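PDB 5UR2: bifunctional protein PutA from Bdellovibrio bacteriovorus, which probably oxidises proline to glutamate in two steps, through an FAD-dependent proline dehydrogenase and an NAD-dependent L-glutamate gamma-semialdehyde dehydrogenase. Local coordinates for residues 155-169 / 193-205. Numbering follows the deposited sequence.
Sequences AQDYSNKYMELVTWL and VNVSVKMTALYSQ. With P5F (N-propargylglycine-modified flavin adenine dinucleotide), chain F.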
ATOM      1  N   ALA B 155       3.971  39.347  31.466  1.00 24.94           N
ATOM      2  CA  ALA B 155       5.362  39.633  31.804  1.00 24.61           C
ATOM      3  C   ALA B 155       5.446  40.766  32.811  1.00 28.16           C
ATOM      4  O   ALA B 155       6.186  40.682  33.798  1.00 37.33           O
ATOM      5  CB  ALA B 155       6.158  39.981  30.546  1.00 22.90           C
ATOM      6  N   GLN B 156       4.670  41.825  32.591  1.00 28.13           N
ATOM      7  CA  GLN B 156       4.706  42.969  33.493  1.00 32.16           C
ATOM      8  C   GLN B 156       4.199  42.589  34.881  1.00 33.33           C
ATOM      9  O   GLN B 156       4.772  43.009  35.892  1.00 30.81           O
ATOM     10  CB  GLN B 156       3.890  44.110  32.885  1.00 33.23           C
ATOM     11  CG  GLN B 156       3.894  45.419  33.665  1.00 54.44           C
ATOM     12  CD  GLN B 156       5.266  46.086  33.708  1.00 63.95           C
ATOM     13  OE1 GLN B 156       5.756  46.582  32.690  1.00 66.12           O
ATOM     14  NE2 GLN B 156       5.869  46.139  34.900  1.00 64.73           N
ATOM     15  N   ASP B 157       3.139  41.773  34.945  1.00 30.18           N
ATOM     16  CA  ASP B 157       2.623  41.313  36.233  1.00 30.78           C
ATOM     17  C   ASP B 157       3.663  40.472  36.967  1.00 29.61           C
ATOM     18  O   ASP B 157       3.837  40.605  38.184  1.00 28.73           O
ATOM     19  CB  ASP B 157       1.336  40.506  36.029  1.00 38.69           C
ATOM     20  CG  ASP B 157       0.155  41.362  35.534  1.00 47.36           C
ATOM     21  OD1 ASP B 157       0.225  42.611  35.594  1.00 48.91           O
ATOM     22  OD2 ASP B 157      -0.838  40.774  35.048  1.00 52.34           O
ATOM     23  N   TYR B 158       4.375  39.613  36.232  1.00 27.20           N
ATOM     24  CA  TYR B 158       5.409  38.795  36.848  1.00 29.19           C
ATOM     25  C   TYR B 158       6.528  39.670  37.417  1.00 35.94           C
ATOM     26  O   TYR B 158       7.030  39.416  38.522  1.00 35.48           O
ATOM     27  CB  TYR B 158       5.948  37.787  35.821  1.00 30.70           C
ATOM     28  CG  TYR B 158       6.970  36.801  36.376  1.00 46.25           C
ATOM     29  CD1 TYR B 158       6.569  35.581  36.936  1.00 48.63           C
ATOM     30  CD2 TYR B 158       8.335  37.089  36.340  1.00 55.06           C
ATOM     31  CE1 TYR B 158       7.505  34.679  37.452  1.00 53.06           C
ATOM     32  CE2 TYR B 158       9.279  36.200  36.857  1.00 59.59           C
ATOM     33  CZ  TYR B 158       8.865  34.994  37.396  1.00 58.46           C
ATOM     34  OH  TYR B 158       9.821  34.133  37.898  1.00 58.06           O
ATOM     35  N   SER B 159       6.922  40.711  36.681  1.00 30.66           N
ATOM     36  CA  SER B 159       7.939  41.626  37.184  1.00 33.31           C
ATOM     37  C   SER B 159       7.476  42.328  38.453  1.00 41.30           C
ATOM     38  O   SER B 159       8.228  42.427  39.431  1.00 43.13           O
ATOM     39  CB  SER B 159       8.297  42.641  36.105  1.00 33.32           C
ATOM     40  OG  SER B 159       9.432  43.393  36.475  1.00 47.18           O
ATOM     41  N   ASN B 160       6.231  42.810  38.461  1.00 39.43           N
ATOM     42  CA  ASN B 160       5.711  43.497  39.636  1.00 40.77           C
ATOM     43  C   ASN B 160       5.643  42.562  40.835  1.00 38.88           C
ATOM     44  O   ASN B 160       5.962  42.965  41.957  1.00 37.78           O
ATOM     45  CB  ASN B 160       4.335  44.087  39.325  1.00 43.48           C
ATOM     46  CG  ASN B 160       4.409  45.234  38.337  1.00 48.57           C
ATOM     47  OD1 ASN B 160       5.447  45.889  38.207  1.00 46.71           O
ATOM     48  ND2 ASN B 160       3.317  45.467  37.614  1.00 50.59           N
ATOM     49  N   LYS B 161       5.249  41.302  40.614  1.00 38.93           N
ATOM     50  CA  LYS B 161       5.221  40.337  41.711  1.00 41.15           C
ATOM     51  C   LYS B 161       6.583  40.218  42.378  1.00 40.65           C
ATOM     52  O   LYS B 161       6.675  40.194  43.611  1.00 43.90           O
ATOM     53  CB  LYS B 161       4.761  38.967  41.214  1.00 39.04           C
ATOM     54  CG  LYS B 161       3.274  38.806  41.103  1.00 40.94           C
ATOM     55  CD  LYS B 161       2.931  37.367  40.769  1.00 47.82           C
ATOM     56  CE  LYS B 161       1.431  37.168  40.621  1.00 56.42           C
ATOM     57  NZ  LYS B 161       1.065  35.726  40.508  1.00 59.81           N
ATOM     58  N   TYR B 162       7.658  40.160  41.582  1.00 36.62           N
ATOM     59  CA  TYR B 162       8.986  40.015  42.170  1.00 33.68           C
ATOM     60  C   TYR B 162       9.424  41.277  42.897  1.00 33.94           C
ATOM     61  O   TYR B 162       9.937  41.197  44.022  1.00 34.95           O
ATOM     62  CB  TYR B 162       9.997  39.622  41.101  1.00 36.45           C
ATOM     63  CG  TYR B 162      10.087  38.131  41.047  1.00 42.00           C
ATOM     64  CD1 TYR B 162      10.964  37.447  41.873  1.00 39.74           C
ATOM     65  CD2 TYR B 162       9.236  37.399  40.242  1.00 42.75           C
ATOM     66  CE1 TYR B 162      11.015  36.077  41.869  1.00 41.27           C
ATOM     67  CE2 TYR B 162       9.280  36.030  40.241  1.00 44.80           C
ATOM     68  CZ  TYR B 162      10.173  35.372  41.048  1.00 41.59           C
ATOM     69  OH  TYR B 162      10.217  33.999  41.039  1.00 43.32           O
ATOM     70  N   MET B 163       9.186  42.450  42.299  1.00 31.17           N
ATOM     71  CA  MET B 163       9.538  43.698  42.972  1.00 33.70           C
ATOM     72  C   MET B 163       8.833  43.806  44.320  1.00 35.68           C
ATOM     73  O   MET B 163       9.444  44.200  45.315  1.00 37.23           O
ATOM     74  CB  MET B 163       9.191  44.900  42.092  1.00 33.72           C
ATOM     75  CG  MET B 163       9.926  44.998  40.741  1.00 32.17           C
ATOM     76  SD  MET B 163      11.716  45.255  40.855  1.00 33.88           S
ATOM     77  CE  MET B 163      11.830  46.991  41.280  1.00 38.61           C
ATOM     78  N   GLU B 164       7.543  43.454  44.373  1.00 40.21           N
ATOM     79  CA  GLU B 164       6.823  43.502  45.643  1.00 44.68           C
ATOM     80  C   GLU B 164       7.343  42.447  46.611  1.00 39.51           C
ATOM     81  O   GLU B 164       7.480  42.719  47.809  1.00 36.17           O
ATOM     82  CB  GLU B 164       5.323  43.312  45.416  1.00 52.07           C
ATOM     83  CG  GLU B 164       4.632  44.495  44.767  1.00 64.59           C
ATOM     84  CD  GLU B 164       3.349  44.093  44.054  1.00 74.09           C
ATOM     85  OE1 GLU B 164       2.917  42.932  44.234  1.00 75.81           O
ATOM     86  OE2 GLU B 164       2.783  44.932  43.311  1.00 77.84           O
ATOM     87  N   LEU B 165       7.634  41.238  46.113  1.00 38.04           N
ATOM     88  CA  LEU B 165       8.134  40.176  46.983  1.00 34.25           C
ATOM     89  C   LEU B 165       9.437  40.582  47.651  1.00 36.62           C
ATOM     90  O   LEU B 165       9.590  40.432  48.868  1.00 36.02           O
ATOM     91  CB  LEU B 165       8.327  38.871  46.207  1.00 27.69           C
ATOM     92  CG  LEU B 165       9.002  37.756  47.027  1.00 34.61           C
ATOM     93  CD1 LEU B 165       8.116  37.310  48.173  1.00 38.92           C
ATOM     94  CD2 LEU B 165       9.363  36.556  46.168  1.00 32.90           C
ATOM     95  N   VAL B 166      10.389  41.100  46.868  1.00 30.88           N
ATOM     96  CA  VAL B 166      11.702  41.440  47.414  1.00 33.11           C
ATOM     97  C   VAL B 166      11.583  42.546  48.459  1.00 37.54           C
ATOM     98  O   VAL B 166      12.176  42.465  49.539  1.00 37.20           O
ATOM     99  CB  VAL B 166      12.670  41.831  46.285  1.00 33.19           C
ATOM    100  CG1 VAL B 166      13.935  42.445  46.863  1.00 36.84           C
ATOM    101  CG2 VAL B 166      12.994  40.619  45.446  1.00 32.21           C
ATOM    102  N   THR B 167      10.814  43.596  48.156  1.00 41.02           N
ATOM    103  CA  THR B 167      10.675  44.702  49.102  1.00 39.70           C
ATOM    104  C   THR B 167      10.023  44.222  50.393  1.00 41.95           C
ATOM    105  O   THR B 167      10.501  44.508  51.496  1.00 45.19           O
ATOM    106  CB  THR B 167       9.875  45.847  48.469  1.00 46.60           C
ATOM    107  OG1 THR B 167      10.575  46.348  47.321  1.00 45.81           O
ATOM    108  CG2 THR B 167       9.680  47.003  49.468  1.00 43.22           C
ATOM    109  N   TRP B 168       8.942  43.458  50.265  1.00 45.50           N
ATOM    110  CA  TRP B 168       8.161  43.043  51.425  1.00 44.96           C
ATOM    111  C   TRP B 168       8.897  42.009  52.288  1.00 39.26           C
ATOM    112  O   TRP B 168       8.837  42.074  53.521  1.00 32.32           O
ATOM    113  CB  TRP B 168       6.814  42.520  50.932  1.00 42.69           C
ATOM    114  CG  TRP B 168       6.004  41.859  51.948  1.00 45.40           C
ATOM    115  CD1 TRP B 168       5.134  42.451  52.812  1.00 47.31           C
ATOM    116  CD2 TRP B 168       5.947  40.457  52.206  1.00 47.57           C
ATOM    117  NE1 TRP B 168       4.542  41.500  53.603  1.00 54.04           N
ATOM    118  CE2 TRP B 168       5.024  40.266  53.253  1.00 52.11           C
ATOM    119  CE3 TRP B 168       6.585  39.341  51.651  1.00 47.70           C
ATOM    120  CZ2 TRP B 168       4.724  39.002  53.767  1.00 54.05           C
ATOM    121  CZ3 TRP B 168       6.293  38.087  52.161  1.00 51.94           C
ATOM    122  CH2 TRP B 168       5.369  37.926  53.212  1.00 54.60           C
ATOM    123  N   LEU B 169       9.577  41.032  51.668  1.00 37.86           N
ATOM    124  CA  LEU B 169      10.317  40.038  52.453  1.00 38.12           C
ATOM    125  C   LEU B 169      11.538  40.650  53.136  1.00 34.77           C
ATOM    126  O   LEU B 169      11.832  40.329  54.296  1.00 34.66           O
ATOM    127  CB  LEU B 169      10.731  38.855  51.583  1.00 39.92           C
ATOM    128  CG  LEU B 169      10.062  37.526  51.915  1.00 41.12           C
ATOM    129  CD1 LEU B 169      10.672  36.388  51.102  1.00 39.19           C
ATOM    130  CD2 LEU B 169      10.192  37.254  53.405  1.00 37.56           C
ATOM    131  N   VAL B 193      17.324  36.704  53.133  1.00 32.95           N
ATOM    132  CA  VAL B 193      16.246  36.597  52.160  1.00 32.36           C
ATOM    133  C   VAL B 193      16.859  36.286  50.804  1.00 33.03           C
ATOM    134  O   VAL B 193      17.837  36.921  50.399  1.00 39.01           O
ATOM    135  CB  VAL B 193      15.404  37.884  52.096  1.00 34.54           C
ATOM    136  CG1 VAL B 193      14.387  37.797  50.952  1.00 37.21           C
ATOM    137  CG2 VAL B 193      14.711  38.122  53.417  1.00 29.53           C
ATOM    138  N   ASN B 194      16.282  35.309  50.112  1.00 36.37           N
ATOM    139  CA  ASN B 194      16.843  34.746  48.890  1.00 32.39           C
ATOM    140  C   ASN B 194      15.672  34.473  47.958  1.00 32.61           C
ATOM    141  O   ASN B 194      14.737  33.768  48.343  1.00 35.21           O
ATOM    142  CB  ASN B 194      17.631  33.468  49.224  1.00 25.80           C
ATOM    143  CG  ASN B 194      18.406  32.893  48.032  1.00 36.96           C
ATOM    144  OD1 ASN B 194      17.848  32.669  46.954  1.00 30.58           O
ATOM    145  ND2 ASN B 194      19.693  32.607  48.248  1.00 30.09           N
ATOM    146  N   VAL B 195      15.692  35.046  46.754  1.00 25.28           N
ATOM    147  CA  VAL B 195      14.608  34.813  45.808  1.00 32.76           C
ATOM    148  C   VAL B 195      15.192  34.259  44.513  1.00 31.92           C
ATOM    149  O   VAL B 195      16.329  34.560  44.133  1.00 26.91           O
ATOM    150  CB  VAL B 195      13.742  36.074  45.531  1.00 34.20           C
ATOM    151  CG1 VAL B 195      13.291  36.719  46.835  1.00 32.00           C
ATOM    152  CG2 VAL B 195      14.447  37.071  44.607  1.00 25.09           C
ATOM    153  N   SER B 196      14.411  33.392  43.866  1.00 26.81           N
ATOM    154  CA  SER B 196      14.757  32.777  42.594  1.00 25.39           C
ATOM    155  C   SER B 196      13.815  33.291  41.525  1.00 27.18           C
ATOM    156  O   SER B 196      12.607  33.397  41.759  1.00 30.04           O
ATOM    157  CB  SER B 196      14.668  31.250  42.656  1.00 27.35           C
ATOM    158  OG  SER B 196      15.666  30.726  43.514  1.00 28.33           O
ATOM    159  N   VAL B 197      14.381  33.582  40.352  1.00 28.23           N
ATOM    160  CA  VAL B 197      13.703  34.217  39.233  1.00 26.15           C
ATOM    161  C   VAL B 197      13.782  33.368  37.966  1.00 29.59           C
ATOM    162  O   VAL B 197      14.850  32.861  37.621  1.00 26.12           O
ATOM    163  CB  VAL B 197      14.310  35.613  38.972  1.00 31.21           C
ATOM    164  CG1 VAL B 197      13.608  36.303  37.807  1.00 31.79           C
ATOM    165  CG2 VAL B 197      14.220  36.471  40.225  1.00 35.46           C
ATOM    166  N   LYS B 198      12.659  33.246  37.259  1.00 32.58           N
ATOM    167  CA  LYS B 198      12.600  32.496  36.000  1.00 32.65           C
ATOM    168  C   LYS B 198      12.702  33.521  34.891  1.00 34.37           C
ATOM    169  O   LYS B 198      11.837  34.430  34.772  1.00 39.47           O
ATOM    170  CB  LYS B 198      11.339  31.635  35.901  1.00 38.94           C
ATOM    171  CG  LYS B 198      11.434  30.112  35.934  1.00 49.31           C
ATOM    172  CD  LYS B 198      11.501  29.334  37.236  1.00 50.29           C
ATOM    173  CE  LYS B 198      12.204  27.983  37.210  1.00 55.64           C
ATOM    174  NZ  LYS B 198      12.362  27.220  38.455  1.00 59.06           N
ATOM    175  N   MET B 199      13.742  33.426  34.070  1.00 32.00           N
ATOM    176  CA  MET B 199      14.022  34.464  33.085  1.00 23.78           C
ATOM    177  C   MET B 199      12.907  34.645  32.048  1.00 30.09           C
ATOM    178  O   MET B 199      12.461  35.764  31.806  1.00 26.11           O
ATOM    179  CB  MET B 199      15.338  34.172  32.348  1.00 22.05           C
ATOM    180  CG  MET B 199      15.792  35.341  31.458  1.00 22.34           C
ATOM    181  SD  MET B 199      17.237  35.006  30.446  1.00 33.17           S
ATOM    182  CE  MET B 199      16.593  33.760  29.310  1.00 25.48           C
ATOM    183  N   THR B 200      12.453  33.557  31.419  1.00 26.83           N
ATOM    184  CA  THR B 200      11.459  33.724  30.364  1.00 26.70           C
ATOM    185  C   THR B 200      10.115  34.218  30.877  1.00 30.17           C
ATOM    186  O   THR B 200       9.275  34.608  30.068  1.00 34.23           O
ATOM    187  CB  THR B 200      11.266  32.425  29.606  1.00 28.33           C
ATOM    188  OG1 THR B 200      10.609  31.475  30.463  1.00 27.96           O
ATOM    189  CG2 THR B 200      12.628  31.909  29.171  1.00 22.00           C
ATOM    190  N   ALA B 201       9.884  34.218  32.188  1.00 27.28           N
ATOM    191  CA  ALA B 201       8.648  34.789  32.688  1.00 27.98           C
ATOM    192  C   ALA B 201       8.615  36.307  32.583  1.00 34.55           C
ATOM    193  O   ALA B 201       7.540  36.893  32.731  1.00 38.42           O
ATOM    194  CB  ALA B 201       8.426  34.371  34.135  1.00 24.61           C
ATOM    195  N   LEU B 202       9.752  36.947  32.321  1.00 32.01           N
ATOM    196  CA  LEU B 202       9.839  38.398  32.274  1.00 30.00           C
ATOM    197  C   LEU B 202       9.645  38.989  30.885  1.00 26.47           C
ATOM    198  O   LEU B 202       9.604  40.215  30.763  1.00 29.80           O
ATOM    199  CB  LEU B 202      11.189  38.865  32.807  1.00 29.12           C
ATOM    200  CG  LEU B 202      11.344  38.600  34.289  1.00 37.04           C
ATOM    201  CD1 LEU B 202      12.793  38.756  34.704  1.00 39.05           C
ATOM    202  CD2 LEU B 202      10.465  39.588  35.002  1.00 42.27           C
ATOM    203  N   TYR B 203       9.535  38.173  29.844  1.00 25.00           N
ATOM    204  CA  TYR B 203       9.403  38.705  28.492  1.00 26.46           C
ATOM    205  C   TYR B 203       8.755  37.642  27.620  1.00 28.33           C
ATOM    206  O   TYR B 203       9.208  36.494  27.622  1.00 29.57           O
ATOM    207  CB  TYR B 203      10.775  39.108  27.928  1.00 25.46           C
ATOM    208  CG  TYR B 203      10.775  39.637  26.489  1.00 26.86           C
ATOM    209  CD1 TYR B 203       9.836  40.568  26.060  1.00 27.38           C
ATOM    210  CD2 TYR B 203      11.738  39.211  25.570  1.00 20.30           C
ATOM    211  CE1 TYR B 203       9.854  41.060  24.748  1.00 28.71           C
ATOM    212  CE2 TYR B 203      11.765  39.698  24.259  1.00 25.79           C
ATOM    213  CZ  TYR B 203      10.816  40.616  23.858  1.00 29.50           C
ATOM    214  OH  TYR B 203      10.836  41.089  22.572  1.00 30.89           O
ATOM    215  N   SER B 204       7.732  38.024  26.848  1.00 27.63           N
ATOM    216  CA  SER B 204       6.946  37.041  26.111  1.00 27.54           C
ATOM    217  C   SER B 204       7.397  36.832  24.667  1.00 28.09           C
ATOM    218  O   SER B 204       6.885  35.915  24.012  1.00 26.89           O
ATOM    219  CB  SER B 204       5.466  37.444  26.090  1.00 31.39           C
ATOM    220  OG  SER B 204       5.243  38.482  25.145  1.00 30.95           O
ATOM    221  N   GLN B 205       8.304  37.659  24.139  1.00 27.70           N
ATOM    222  CA  GLN B 205       8.668  37.584  22.726  1.00 29.46           C
ATOM    223  C   GLN B 205      10.155  37.310  22.508  1.00 27.39           C
ATOM    224  O   GLN B 205      10.801  37.915  21.645  1.00 29.34           O
ATOM    225  CB  GLN B 205       8.246  38.856  21.992  1.00 28.45           C
ATOM    226  CG  GLN B 205       6.757  39.181  22.128  1.00 28.30           C
ATOM    227  CD  GLN B 205       5.834  38.059  21.640  1.00 28.43           C
ATOM    228  OE1 GLN B 205       5.968  37.547  20.524  1.00 29.12           O
ATOM    229  NE2 GLN B 205       4.877  37.692  22.478  1.00 28.10           N
TER
HETATM  230  PA  P5F F1001      18.701  11.975  41.420  1.00 25.26           P
HETATM  231  O1A P5F F1001      20.091  11.547  42.002  1.00 30.61           O
HETATM  232  O2A P5F F1001      17.653  10.978  41.385  1.00 23.04           O
HETATM  233  O5B P5F F1001      18.719  12.405  39.978  1.00 24.68           O
HETATM  234  C5B P5F F1001      17.583  12.483  39.125  1.00 16.78           C
HETATM  235  C4B P5F F1001      17.971  13.286  37.874  1.00 20.64           C
HETATM  236  O4B P5F F1001      18.807  12.581  36.988  1.00 25.39           O
HETATM  237  C3B P5F F1001      16.847  13.771  37.005  1.00 17.28           C
HETATM  238  O3B P5F F1001      16.210  14.874  37.525  1.00 18.70           O
HETATM  239  C2B P5F F1001      17.533  14.064  35.732  1.00 17.09           C
HETATM  240  O2B P5F F1001      18.138  15.309  35.815  1.00 18.70           O
HETATM  241  C1B P5F F1001      18.585  13.015  35.675  1.00 22.79           C
HETATM  242  N9A P5F F1001      18.235  11.863  34.884  1.00 19.76           N
HETATM  243  C8A P5F F1001      17.146  11.017  35.043  1.00 21.14           C
HETATM  244  N7A P5F F1001      17.210  10.059  34.110  1.00 23.15           N
HETATM  245  C5A P5F F1001      18.348  10.236  33.319  1.00 21.13           C
HETATM  246  C6A P5F F1001      18.900   9.581  32.221  1.00 30.15           C
HETATM  247  N6A P5F F1001      18.273   8.411  31.673  1.00 28.95           N
HETATM  248  N1A P5F F1001      20.035  10.034  31.654  1.00 25.32           N
HETATM  249  C2A P5F F1001      20.665  11.127  32.136  1.00 17.31           C
HETATM  250  N3A P5F F1001      20.133  11.807  33.192  1.00 20.52           N
HETATM  251  C4A P5F F1001      19.010  11.400  33.798  1.00 11.73           C
HETATM  252  N1  P5F F1001      16.331  21.815  37.672  1.00 32.81           N
HETATM  253  C2  P5F F1001      16.589  22.652  36.524  1.00 27.86           C
HETATM  254  O2  P5F F1001      16.777  22.042  35.304  1.00 28.25           O
HETATM  255  N3  P5F F1001      16.658  24.077  36.648  1.00 42.77           N
HETATM  256  C4  P5F F1001      16.474  24.733  37.890  1.00 45.20           C
HETATM  257  O4  P5F F1001      16.555  26.131  37.940  1.00 38.12           O
HETATM  258  C4X P5F F1001      16.192  23.853  39.101  1.00 42.68           C
HETATM  259  N5  P5F F1001      15.852  24.426  40.402  1.00 44.45           N
HETATM  260  C5X P5F F1001      16.035  23.536  41.566  1.00 44.35           C
HETATM  261  C6  P5F F1001      16.259  24.123  42.923  1.00 35.93           C
HETATM  262  C7  P5F F1001      16.521  23.273  44.027  1.00 36.35           C
HETATM  263  C7M P5F F1001      16.747  23.881  45.394  1.00 38.53           C
HETATM  264  C8  P5F F1001      16.575  21.857  43.853  1.00 37.04           C
HETATM  265  C8M P5F F1001      16.856  20.924  45.003  1.00 35.48           C
HETATM  266  C9  P5F F1001      16.368  21.294  42.572  1.00 44.42           C
HETATM  267  C9A P5F F1001      16.088  22.180  41.407  1.00 44.53           C
HETATM  268  N10 P5F F1001      15.895  21.595  40.078  1.00 42.88           N
HETATM  269  C10 P5F F1001      16.130  22.460  38.955  1.00 37.02           C
HETATM  270  C1' P5F F1001      15.664  20.145  39.862  1.00 45.64           C
HETATM  271  C2' P5F F1001      16.964  19.340  39.844  1.00 38.89           C
HETATM  272  O2' P5F F1001      17.670  19.675  38.711  1.00 37.21           O
HETATM  273  C3' P5F F1001      16.782  17.822  39.896  1.00 40.40           C
HETATM  274  O3' P5F F1001      16.089  17.426  38.772  1.00 41.32           O
HETATM  275  C4' P5F F1001      16.027  17.303  41.111  1.00 38.78           C
HETATM  276  O4' P5F F1001      16.257  18.194  42.147  1.00 37.99           O
HETATM  277  C5' P5F F1001      16.313  15.838  41.492  1.00 38.49           C
HETATM  278  O5' P5F F1001      17.671  15.466  41.361  1.00 40.31           O
HETATM  279  P   P5F F1001      18.497  14.539  42.404  1.00 31.20           P
HETATM  280  O1P P5F F1001      20.053  14.763  42.517  1.00 39.18           O
HETATM  281  O2P P5F F1001      17.629  14.739  43.703  1.00 31.65           O
HETATM  282  O3P P5F F1001      17.908  13.037  42.094  1.00 26.14           O
HETATM  283  C21 P5F F1001      13.549  25.397  39.627  1.00 57.11           C
HETATM  284  C22 P5F F1001      14.759  24.997  40.075  1.00 60.85           C
HETATM  285  C23 P5F F1001      13.414  26.372  38.445  1.00 57.60           C
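Residues 155-169 of helix 152-173 run nearly antiparallel to strand 194-197, at 172° with 9.7 Å between the axes; across the two segments, Val193 pairs with Leu169 and Leu202 with Ala155. This is a helix packed on the outside of the proline dehydrogenase beta/alpha barrel, leading back from strand 138-144 to the adjacent, parallel strand 194-197. At the Val193 end the layer is aliphatic: Leu169 CB meets Val193 CG1 at 3.9 Å, and Val195 sets CG2 against Val166 CG2 and CG1 against Leu165 CD2. Two tyrosines then span the gap. Tyr162 CE1 meets Val197 CG2 obliquely (3.6 Å), and Tyr162 OH donates to Ser196 O at 2.6 Å, in the carbonyl plane; the Tyr162 hydroxyl is also hydrogen-bonded to Ile144 N of strand 138-144. With CG anti to the backbone N (chi1 -176°), Tyr158 reaches the barrel wall, where its OH accepts from Lys198 N (3.0 Å, 161°). The Tyr158 ring has Ala201 CB over one face and Tyr162 CD2 toward the rim of the other, while Leu202 CD2 abuts its edge in plane, 3.5 Å from Tyr158 CD2. Ala155 CB closes the far end against Leu202 O. Lys198 bends at chi2 and leads away from the helix, and its NZ is bonded covalently to C23, the end of the inactivator-derived three-carbon link to flavin N5. The phenol hydroxyls thus engage the backbone on both sides of Val197, and Tyr158 anchors, from the helix side, the main chain of the very residue that the inactivator has tied to the cofactor.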